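Local coordinates for methylocystis parvus OBBP MbnE (Methylocystis parvus OBBP, PDB 5ICQ), which probably binds the copper-chelating natural product methanobactin in the periplasm as a solute-binding protein of family 5, at residues Y55-V68 and I597-N609. Residues are numbered along the deposited sequence; the frame is centred on the assembly and turned at random.
Sequences YADPAAKKGGRLRV and IFGPTLESWWRKN. With SO4 (sulfate ion), chain B.
Tyr55 O (2.7 Å) and Ser604 OG share a water, the first of several joining the loop before strand 65-71 of this periplasmic solute-binding fold to the C-terminal segment 597-609; no direct hydrogen bond crosses. A second water accepts from Asp57 N and donates to Ser604 O (2.7 Å). Asp57 begins an Asx turn, Ala59 N donating to Asp57 OD1 (2.8 Å), and a type I turn brings Ala60 over the Trp606 indole. Ala60 CA makes a CH-pi contact 3.8 Å from the five-membered ring centroid, 16° off its normal, while Ala60 CB packs on Trp606 CE3 at 3.4 Å. Trp606 CG sits between its backbone N and carbonyl carbon (chi1 68°), which lays one indole face against Ala60 CA and Lys61 N. The extended Lys61 chain reaches a water accepting from Lys61 NZ and Trp606 NE1. The Arg607 guanidinium lies with one face against the Gly63-Gly64 peptide, Gly63 C 3.8 Å above its plane. Arg65 NH1 and NH2 donate to O4 of a sulfate, probably from the crystallisation liquor, also held by Arg237; Arg65 NH2 salt-bridges Glu262. Leu66 CD2 lies 3.3 Å from Thr601 O and meets Leu602 CB; Val68 CG1 lies 3.5 Å from Pro600 O.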
ATOM      1  N   TYR A  55      -6.386   3.245  19.405  1.00 14.35           N
ATOM      2  CA  TYR A  55      -7.329   2.332  18.768  1.00 16.05           C
ATOM      3  C   TYR A  55      -7.300   0.933  19.378  1.00 20.02           C
ATOM      4  O   TYR A  55      -7.857  -0.004  18.794  1.00 17.19           O
ATOM      5  CB  TYR A  55      -7.068   2.245  17.256  1.00 18.25           C
ATOM      6  CG  TYR A  55      -5.665   1.809  16.873  1.00 16.54           C
ATOM      7  CD1 TYR A  55      -4.610   2.713  16.903  1.00 11.98           C
ATOM      8  CD2 TYR A  55      -5.401   0.504  16.465  1.00 12.27           C
ATOM      9  CE1 TYR A  55      -3.323   2.330  16.551  1.00 10.07           C
ATOM     10  CE2 TYR A  55      -4.114   0.116  16.105  1.00 14.88           C
ATOM     11  CZ  TYR A  55      -3.087   1.037  16.157  1.00 10.88           C
ATOM     12  OH  TYR A  55      -1.808   0.677  15.814  1.00 12.12           O
ATOM     13  N   ALA A  56      -6.626   0.756  20.503  1.00 11.37           N
ATOM     14  CA  ALA A  56      -6.733  -0.469  21.273  1.00 14.60           C
ATOM     15  C   ALA A  56      -7.643  -0.206  22.463  1.00 17.00           C
ATOM     16  O   ALA A  56      -7.718   0.919  22.961  1.00 14.63           O
ATOM     17  CB  ALA A  56      -5.360  -0.951  21.755  1.00 13.97           C
ATOM     18  N   ASP A  57      -8.344  -1.244  22.907  1.00 14.02           N
ATOM     19  CA  ASP A  57      -9.168  -1.125  24.108  1.00 15.33           C
ATOM     20  C   ASP A  57      -8.568  -1.987  25.209  1.00 12.87           C
ATOM     21  O   ASP A  57      -8.642  -3.222  25.131  1.00 13.57           O
ATOM     22  CB  ASP A  57     -10.616  -1.539  23.827  1.00 21.84           C
ATOM     23  CG  ASP A  57     -11.556  -1.195  24.980  1.00 24.52           C
ATOM     24  OD1 ASP A  57     -11.093  -1.112  26.140  1.00 18.76           O
ATOM     25  OD2 ASP A  57     -12.759  -1.011  24.716  1.00 24.86           O
ATOM     26  N   PRO A  58      -7.984  -1.395  26.253  1.00 15.86           N
ATOM     27  CA  PRO A  58      -7.406  -2.217  27.326  1.00 18.66           C
ATOM     28  C   PRO A  58      -8.428  -3.074  28.053  1.00 16.33           C
ATOM     29  O   PRO A  58      -8.037  -4.042  28.707  1.00 14.85           O
ATOM     30  CB  PRO A  58      -6.763  -1.182  28.262  1.00 26.71           C
ATOM     31  CG  PRO A  58      -7.376   0.125  27.899  1.00 31.37           C
ATOM     32  CD  PRO A  58      -7.756   0.044  26.455  1.00 25.12           C
ATOM     33  N   ALA A  59      -9.718  -2.770  27.944  1.00 15.60           N
ATOM     34  CA  ALA A  59     -10.728  -3.634  28.546  1.00 18.82           C
ATOM     35  C   ALA A  59     -11.106  -4.822  27.665  1.00 22.04           C
ATOM     36  O   ALA A  59     -12.006  -5.583  28.040  1.00 16.51           O
ATOM     37  CB  ALA A  59     -11.986  -2.826  28.888  1.00 19.96           C
ATOM     38  N   ALA A  60     -10.454  -5.000  26.515  1.00 16.51           N
ATOM     39  CA  ALA A  60     -10.745  -6.148  25.663  1.00  9.89           C
ATOM     40  C   ALA A  60     -10.629  -7.439  26.457  1.00 13.75           C
ATOM     41  O   ALA A  60      -9.701  -7.618  27.253  1.00 18.78           O
ATOM     42  CB  ALA A  60      -9.784  -6.179  24.469  1.00 10.44           C
ATOM     43  N   LYS A  61     -11.583  -8.344  26.244  1.00 15.20           N
ATOM     44  CA  LYS A  61     -11.588  -9.614  26.955  1.00 17.80           C
ATOM     45  C   LYS A  61     -10.653 -10.618  26.291  1.00 22.47           C
ATOM     46  O   LYS A  61     -10.509 -10.645  25.067  1.00 18.42           O
ATOM     47  CB  LYS A  61     -13.007 -10.167  27.012  1.00 20.78           C
ATOM     48  CG  LYS A  61     -13.913  -9.309  27.889  1.00 33.56           C
ATOM     49  CD  LYS A  61     -15.371  -9.514  27.565  1.00 46.75           C
ATOM     50  CE  LYS A  61     -16.248  -8.578  28.390  1.00 54.96           C
ATOM     51  NZ  LYS A  61     -17.663  -8.569  27.918  1.00 57.61           N
ATOM     52  N   LYS A  62     -10.032 -11.470  27.110  1.00 12.99           N
ATOM     53  CA  LYS A  62      -9.141 -12.512  26.607  1.00 15.83           C
ATOM     54  C   LYS A  62      -9.863 -13.850  26.505  1.00 22.32           C
ATOM     55  O   LYS A  62     -10.691 -14.187  27.357  1.00 23.65           O
ATOM     56  CB  LYS A  62      -7.919 -12.664  27.514  1.00 19.32           C
ATOM     57  CG  LYS A  62      -7.202 -11.357  27.799  1.00 30.74           C
ATOM     58  CD  LYS A  62      -6.489 -10.815  26.562  1.00 27.10           C
ATOM     59  CE  LYS A  62      -5.843  -9.456  26.851  1.00 30.63           C
ATOM     60  NZ  LYS A  62      -5.189  -8.852  25.649  1.00 32.28           N
ATOM     61  N   GLY A  63      -9.535 -14.612  25.466  1.00 18.52           N
ATOM     62  CA  GLY A  63     -10.053 -15.955  25.293  1.00 20.30           C
ATOM     63  C   GLY A  63     -10.641 -16.168  23.912  1.00 17.33           C
ATOM     64  O   GLY A  63     -10.840 -15.239  23.131  1.00 14.40           O
ATOM     65  N   GLY A  64     -10.911 -17.438  23.624  1.00 14.11           N
ATOM     66  CA  GLY A  64     -11.643 -17.817  22.435  1.00 18.50           C
ATOM     67  C   GLY A  64     -10.756 -18.033  21.222  1.00 17.99           C
ATOM     68  O   GLY A  64      -9.570 -17.693  21.197  1.00 17.99           O
ATOM     69  N   ARG A  65     -11.356 -18.628  20.190  1.00 15.32           N
ATOM     70  CA  ARG A  65     -10.682 -18.883  18.925  1.00 16.76           C
ATOM     71  C   ARG A  65     -11.275 -17.995  17.841  1.00 19.37           C
ATOM     72  O   ARG A  65     -12.493 -18.000  17.632  1.00 18.93           O
ATOM     73  CB  ARG A  65     -10.812 -20.352  18.519  1.00 14.87           C
ATOM     74  CG  ARG A  65     -10.327 -20.651  17.094  1.00 18.81           C
ATOM     75  CD  ARG A  65     -10.398 -22.151  16.742  1.00 25.21           C
ATOM     76  NE  ARG A  65      -9.487 -22.958  17.554  1.00 26.42           N
ATOM     77  CZ  ARG A  65      -9.087 -24.185  17.235  1.00 32.77           C
ATOM     78  NH1 ARG A  65      -9.511 -24.747  16.110  1.00 24.60           N
ATOM     79  NH2 ARG A  65      -8.255 -24.853  18.035  1.00 29.33           N
ATOM     80  N   LEU A  66     -10.423 -17.242  17.151  1.00 11.96           N
ATOM     81  CA  LEU A  66     -10.854 -16.505  15.964  1.00 13.03           C
ATOM     82  C   LEU A  66     -10.641 -17.374  14.734  1.00 17.31           C
ATOM     83  O   LEU A  66      -9.556 -17.928  14.545  1.00 14.50           O
ATOM     84  CB  LEU A  66     -10.075 -15.198  15.808  1.00  9.68           C
ATOM     85  CG  LEU A  66     -10.311 -14.377  14.530  1.00  9.76           C
ATOM     86  CD1 LEU A  66     -11.738 -13.791  14.498  1.00 10.87           C
ATOM     87  CD2 LEU A  66      -9.262 -13.269  14.418  1.00 11.83           C
ATOM     88  N   ARG A  67     -11.670 -17.492  13.895  1.00 12.77           N
ATOM     89  CA  ARG A  67     -11.560 -18.223  12.641  1.00 11.95           C
ATOM     90  C   ARG A  67     -11.472 -17.208  11.513  1.00 16.18           C
ATOM     91  O   ARG A  67     -12.441 -16.484  11.238  1.00 13.29           O
ATOM     92  CB  ARG A  67     -12.732 -19.180  12.430  1.00 16.79           C
ATOM     93  CG  ARG A  67     -12.726 -20.401  13.353  1.00 22.17           C
ATOM     94  CD  ARG A  67     -13.478 -20.111  14.637  1.00 25.92           C
ATOM     95  NE  ARG A  67     -14.756 -19.471  14.351  1.00 25.69           N
ATOM     96  CZ  ARG A  67     -15.856 -20.115  13.978  1.00 30.66           C
ATOM     97  NH1 ARG A  67     -15.850 -21.438  13.861  1.00 31.86           N
ATOM     98  NH2 ARG A  67     -16.965 -19.429  13.728  1.00 29.40           N
ATOM     99  N   VAL A  68     -10.306 -17.175  10.869  1.00 10.46           N
ATOM    100  CA  VAL A  68      -9.966 -16.267   9.782  1.00 12.35           C
ATOM    101  C   VAL A  68      -9.934 -17.061   8.485  1.00 12.74           C
ATOM    102  O   VAL A  68      -9.444 -18.197   8.456  1.00 17.88           O
ATOM    103  CB  VAL A  68      -8.594 -15.611  10.057  1.00 21.72           C
ATOM    104  CG1 VAL A  68      -8.047 -14.936   8.817  1.00 24.59           C
ATOM    105  CG2 VAL A  68      -8.703 -14.624  11.208  1.00 22.87           C
ATOM    106  N   ILE A 597      -8.092  -1.571   7.041  1.00 11.74           N
ATOM    107  CA  ILE A 597      -8.114  -0.891   8.334  1.00 11.05           C
ATOM    108  C   ILE A 597      -7.686  -1.833   9.458  1.00 16.03           C
ATOM    109  O   ILE A 597      -7.011  -1.416  10.408  1.00 12.08           O
ATOM    110  CB  ILE A 597      -9.503  -0.287   8.588  1.00 14.27           C
ATOM    111  CG1 ILE A 597      -9.769   0.845   7.586  1.00 15.95           C
ATOM    112  CG2 ILE A 597      -9.597   0.245  10.017  1.00 15.14           C
ATOM    113  CD1 ILE A 597     -11.208   1.366   7.597  1.00 17.45           C
ATOM    114  N   PHE A 598      -8.054  -3.111   9.372  1.00 12.60           N
ATOM    115  CA  PHE A 598      -7.642  -4.091  10.367  1.00 13.49           C
ATOM    116  C   PHE A 598      -6.714  -5.131   9.749  1.00 16.95           C
ATOM    117  O   PHE A 598      -6.849  -5.489   8.578  1.00 26.93           O
ATOM    118  CB  PHE A 598      -8.862  -4.779  10.986  1.00 16.27           C
ATOM    119  CG  PHE A 598      -9.873  -3.814  11.528  1.00 14.39           C
ATOM    120  CD1 PHE A 598      -9.565  -3.016  12.620  1.00 15.51           C
ATOM    121  CD2 PHE A 598     -11.113  -3.688  10.932  1.00 17.29           C
ATOM    122  CE1 PHE A 598     -10.486  -2.105  13.119  1.00 13.29           C
ATOM    123  CE2 PHE A 598     -12.046  -2.780  11.420  1.00 17.40           C
ATOM    124  CZ  PHE A 598     -11.734  -1.992  12.512  1.00 15.21           C
ATOM    125  N   GLY A 599      -5.776  -5.626  10.551  1.00 18.80           N
ATOM    126  CA  GLY A 599      -4.876  -6.670  10.114  1.00 22.75           C
ATOM    127  C   GLY A 599      -5.629  -7.953   9.833  1.00 17.58           C
ATOM    128  O   GLY A 599      -6.793  -8.105  10.216  1.00 18.92           O
ATOM    129  N   PRO A 600      -4.979  -8.917   9.175  1.00 24.58           N
ATOM    130  CA  PRO A 600      -5.686 -10.160   8.825  1.00 21.99           C
ATOM    131  C   PRO A 600      -6.141 -10.962  10.033  1.00 18.21           C
ATOM    132  O   PRO A 600      -7.114 -11.721   9.920  1.00 19.54           O
ATOM    133  CB  PRO A 600      -4.651 -10.934   7.992  1.00 23.70           C
ATOM    134  CG  PRO A 600      -3.324 -10.386   8.448  1.00 26.59           C
ATOM    135  CD  PRO A 600      -3.572  -8.930   8.735  1.00 27.45           C
ATOM    136  N   THR A 601      -5.496 -10.812  11.193  1.00 11.20           N
ATOM    137  CA  THR A 601      -5.905 -11.555  12.378  1.00 10.10           C
ATOM    138  C   THR A 601      -6.570 -10.674  13.431  1.00 10.59           C
ATOM    139  O   THR A 601      -6.727 -11.114  14.579  1.00 12.23           O
ATOM    140  CB  THR A 601      -4.708 -12.286  12.991  1.00 16.12           C
ATOM    141  OG1 THR A 601      -3.744 -11.327  13.431  1.00 14.09           O
ATOM    142  CG2 THR A 601      -4.065 -13.220  11.960  1.00 17.51           C
ATOM    143  N   LEU A 602      -6.966  -9.453  13.073  1.00 12.03           N
ATOM    144  CA  LEU A 602      -7.830  -8.618  13.921  1.00 10.56           C
ATOM    145  C   LEU A 602      -7.237  -8.434  15.321  1.00 10.05           C
ATOM    146  O   LEU A 602      -7.879  -8.710  16.340  1.00 11.39           O
ATOM    147  CB  LEU A 602      -9.237  -9.223  14.003  1.00  8.43           C
ATOM    148  CG  LEU A 602      -9.917  -9.503  12.657  1.00  9.56           C
ATOM    149  CD1 LEU A 602     -11.347 -10.043  12.867  1.00 11.85           C
ATOM    150  CD2 LEU A 602      -9.940  -8.262  11.785  1.00 10.08           C
ATOM    151  N   GLU A 603      -5.992  -7.936  15.360  1.00  9.15           N
ATOM    152  CA  GLU A 603      -5.285  -7.851  16.640  1.00 13.42           C
ATOM    153  C   GLU A 603      -6.020  -7.005  17.679  1.00 10.76           C
ATOM    154  O   GLU A 603      -5.835  -7.225  18.882  1.00 10.98           O
ATOM    155  CB  GLU A 603      -3.871  -7.301  16.446  1.00 18.38           C
ATOM    156  CG  GLU A 603      -3.794  -6.030  15.657  1.00 24.60           C
ATOM    157  CD  GLU A 603      -3.359  -6.285  14.221  1.00 42.55           C
ATOM    158  OE1 GLU A 603      -3.875  -7.242  13.591  1.00 32.49           O
ATOM    159  OE2 GLU A 603      -2.480  -5.537  13.733  1.00 49.62           O
ATOM    160  N   SER A 604      -6.828  -6.024  17.261  1.00  9.03           N
ATOM    161  CA  SER A 604      -7.539  -5.209  18.251  1.00 10.67           C
ATOM    162  C   SER A 604      -8.917  -5.754  18.631  1.00 12.65           C
ATOM    163  O   SER A 604      -9.533  -5.235  19.569  1.00 12.62           O
ATOM    164  CB  SER A 604      -7.694  -3.762  17.750  1.00 13.41           C
ATOM    165  OG  SER A 604      -8.562  -3.699  16.629  1.00 12.09           O
ATOM    166  N   TRP A 605      -9.411  -6.783  17.955  1.00  8.19           N
ATOM    167  CA  TRP A 605     -10.742  -7.297  18.245  1.00  8.05           C
ATOM    168  C   TRP A 605     -10.698  -8.304  19.391  1.00  7.29           C
ATOM    169  O   TRP A 605      -9.629  -8.699  19.871  1.00 10.54           O
ATOM    170  CB  TRP A 605     -11.353  -7.959  17.008  1.00  5.35           C
ATOM    171  CG  TRP A 605     -11.662  -7.051  15.851  1.00  9.75           C
ATOM    172  CD1 TRP A 605     -10.820  -6.156  15.253  1.00 11.71           C
ATOM    173  CD2 TRP A 605     -12.882  -7.024  15.088  1.00  7.93           C
ATOM    174  NE1 TRP A 605     -11.453  -5.548  14.188  1.00 11.04           N
ATOM    175  CE2 TRP A 605     -12.718  -6.062  14.069  1.00 12.73           C
ATOM    176  CE3 TRP A 605     -14.106  -7.695  15.194  1.00 11.07           C
ATOM    177  CZ2 TRP A 605     -13.729  -5.767  13.142  1.00 13.72           C
ATOM    178  CZ3 TRP A 605     -15.116  -7.392  14.279  1.00 18.58           C
ATOM    179  CH2 TRP A 605     -14.917  -6.444  13.265  1.00 17.54           C
ATOM    180  N   TRP A 606     -11.879  -8.727  19.836  1.00  9.34           N
ATOM    181  CA  TRP A 606     -11.945  -9.720  20.907  1.00  7.03           C
ATOM    182  C   TRP A 606     -13.301 -10.412  20.893  1.00 11.44           C
ATOM    183  O   TRP A 606     -14.239  -9.974  20.227  1.00 14.91           O
ATOM    184  CB  TRP A 606     -11.665  -9.089  22.277  1.00 11.56           C
ATOM    185  CG  TRP A 606     -12.709  -8.107  22.816  1.00 10.60           C
ATOM    186  CD1 TRP A 606     -13.767  -8.400  23.640  1.00 15.74           C
ATOM    187  CD2 TRP A 606     -12.742  -6.686  22.610  1.00 10.10           C
ATOM    188  NE1 TRP A 606     -14.466  -7.249  23.940  1.00 18.00           N
ATOM    189  CE2 TRP A 606     -13.858  -6.186  23.319  1.00 13.96           C
ATOM    190  CE3 TRP A 606     -11.945  -5.788  21.880  1.00 11.40           C
ATOM    191  CZ2 TRP A 606     -14.191  -4.833  23.330  1.00 19.46           C
ATOM    192  CZ3 TRP A 606     -12.277  -4.442  21.897  1.00 15.59           C
ATOM    193  CH2 TRP A 606     -13.394  -3.977  22.613  1.00 21.89           C
ATOM    194  N   ARG A 607     -13.382 -11.516  21.636  1.00 10.40           N
ATOM    195  CA  ARG A 607     -14.615 -12.292  21.736  1.00 14.38           C
ATOM    196  C   ARG A 607     -15.544 -11.668  22.772  1.00 16.73           C
ATOM    197  O   ARG A 607     -15.136 -11.398  23.905  1.00 17.23           O
ATOM    198  CB  ARG A 607     -14.298 -13.738  22.113  1.00 20.56           C
ATOM    199  CG  ARG A 607     -15.525 -14.638  22.233  1.00 35.35           C
ATOM    200  CD  ARG A 607     -15.188 -15.978  22.884  1.00 35.49           C
ATOM    201  NE  ARG A 607     -14.690 -15.819  24.249  1.00 34.72           N
ATOM    202  CZ  ARG A 607     -14.257 -16.820  25.012  1.00 34.55           C
ATOM    203  NH1 ARG A 607     -14.263 -18.062  24.549  1.00 36.35           N
ATOM    204  NH2 ARG A 607     -13.821 -16.575  26.241  1.00 38.27           N
ATOM    205  N   LYS A 608     -16.789 -11.440  22.387  1.00 16.41           N
ATOM    206  CA  LYS A 608     -17.737 -10.809  23.298  1.00 25.98           C
ATOM    207  C   LYS A 608     -18.095 -11.765  24.432  1.00 30.44           C
ATOM    208  O   LYS A 608     -18.224 -12.975  24.227  1.00 35.40           O
ATOM    209  CB  LYS A 608     -18.992 -10.394  22.533  1.00 29.93           C
ATOM    210  CG  LYS A 608     -19.910  -9.465  23.290  1.00 36.15           C
ATOM    211  CD  LYS A 608     -20.823  -8.722  22.336  1.00 36.79           C
ATOM    212  CE  LYS A 608     -21.668  -9.682  21.525  1.00 42.02           C
ATOM    213  NZ  LYS A 608     -22.547  -8.950  20.565  1.00 51.39           N
ATOM    214  N   ASN A 609     -18.244 -11.237  25.640  1.00 36.81           N
ATOM    215  CA  ASN A 609     -18.659 -12.126  26.729  1.00 59.39           C
ATOM    216  C   ASN A 609     -20.182 -12.162  26.859  1.00 54.58           C
ATOM    217  O   ASN A 609     -20.852 -12.924  26.161  1.00 48.82           O
ATOM    218  CB  ASN A 609     -18.029 -11.716  28.059  1.00 73.09           C
ATOM    219  CG  ASN A 609     -17.622 -12.913  28.902  1.00 80.47           C
ATOM    220  OD1 ASN A 609     -17.510 -14.034  28.398  1.00 83.38           O
ATOM    221  ND2 ASN A 609     -17.396 -12.680  30.192  1.00 80.13           N
TER
HETATM  222  S   SO4 B 701      -7.956 -28.237  16.128  1.00 58.90           S
HETATM  223  O1  SO4 B 701      -6.630 -28.697  16.523  1.00 56.57           O
HETATM  224  O2  SO4 B 701      -8.223 -28.577  14.735  1.00 60.88           O
HETATM  225  O3  SO4 B 701      -8.977 -28.864  16.964  1.00 63.84           O
HETATM  226  O4  SO4 B 701      -8.006 -26.793  16.297  1.00 72.58           O
HETATM  227  O   HOH W   1      -9.144  -0.927  16.611  1.00 16.40           O
HETATM  228  O   HOH W   2      -8.391  -3.659  21.431  1.00 14.60           O
HETATM  229  O   HOH W   3     -10.999 -12.416  23.004  1.00 15.37           O
HETATM  230  O   HOH W   4     -16.890  -7.322  25.451  1.00 35.04           O
HETATM  231  O   HOH W   5     -13.187 -13.930  27.927  1.00 34.82           O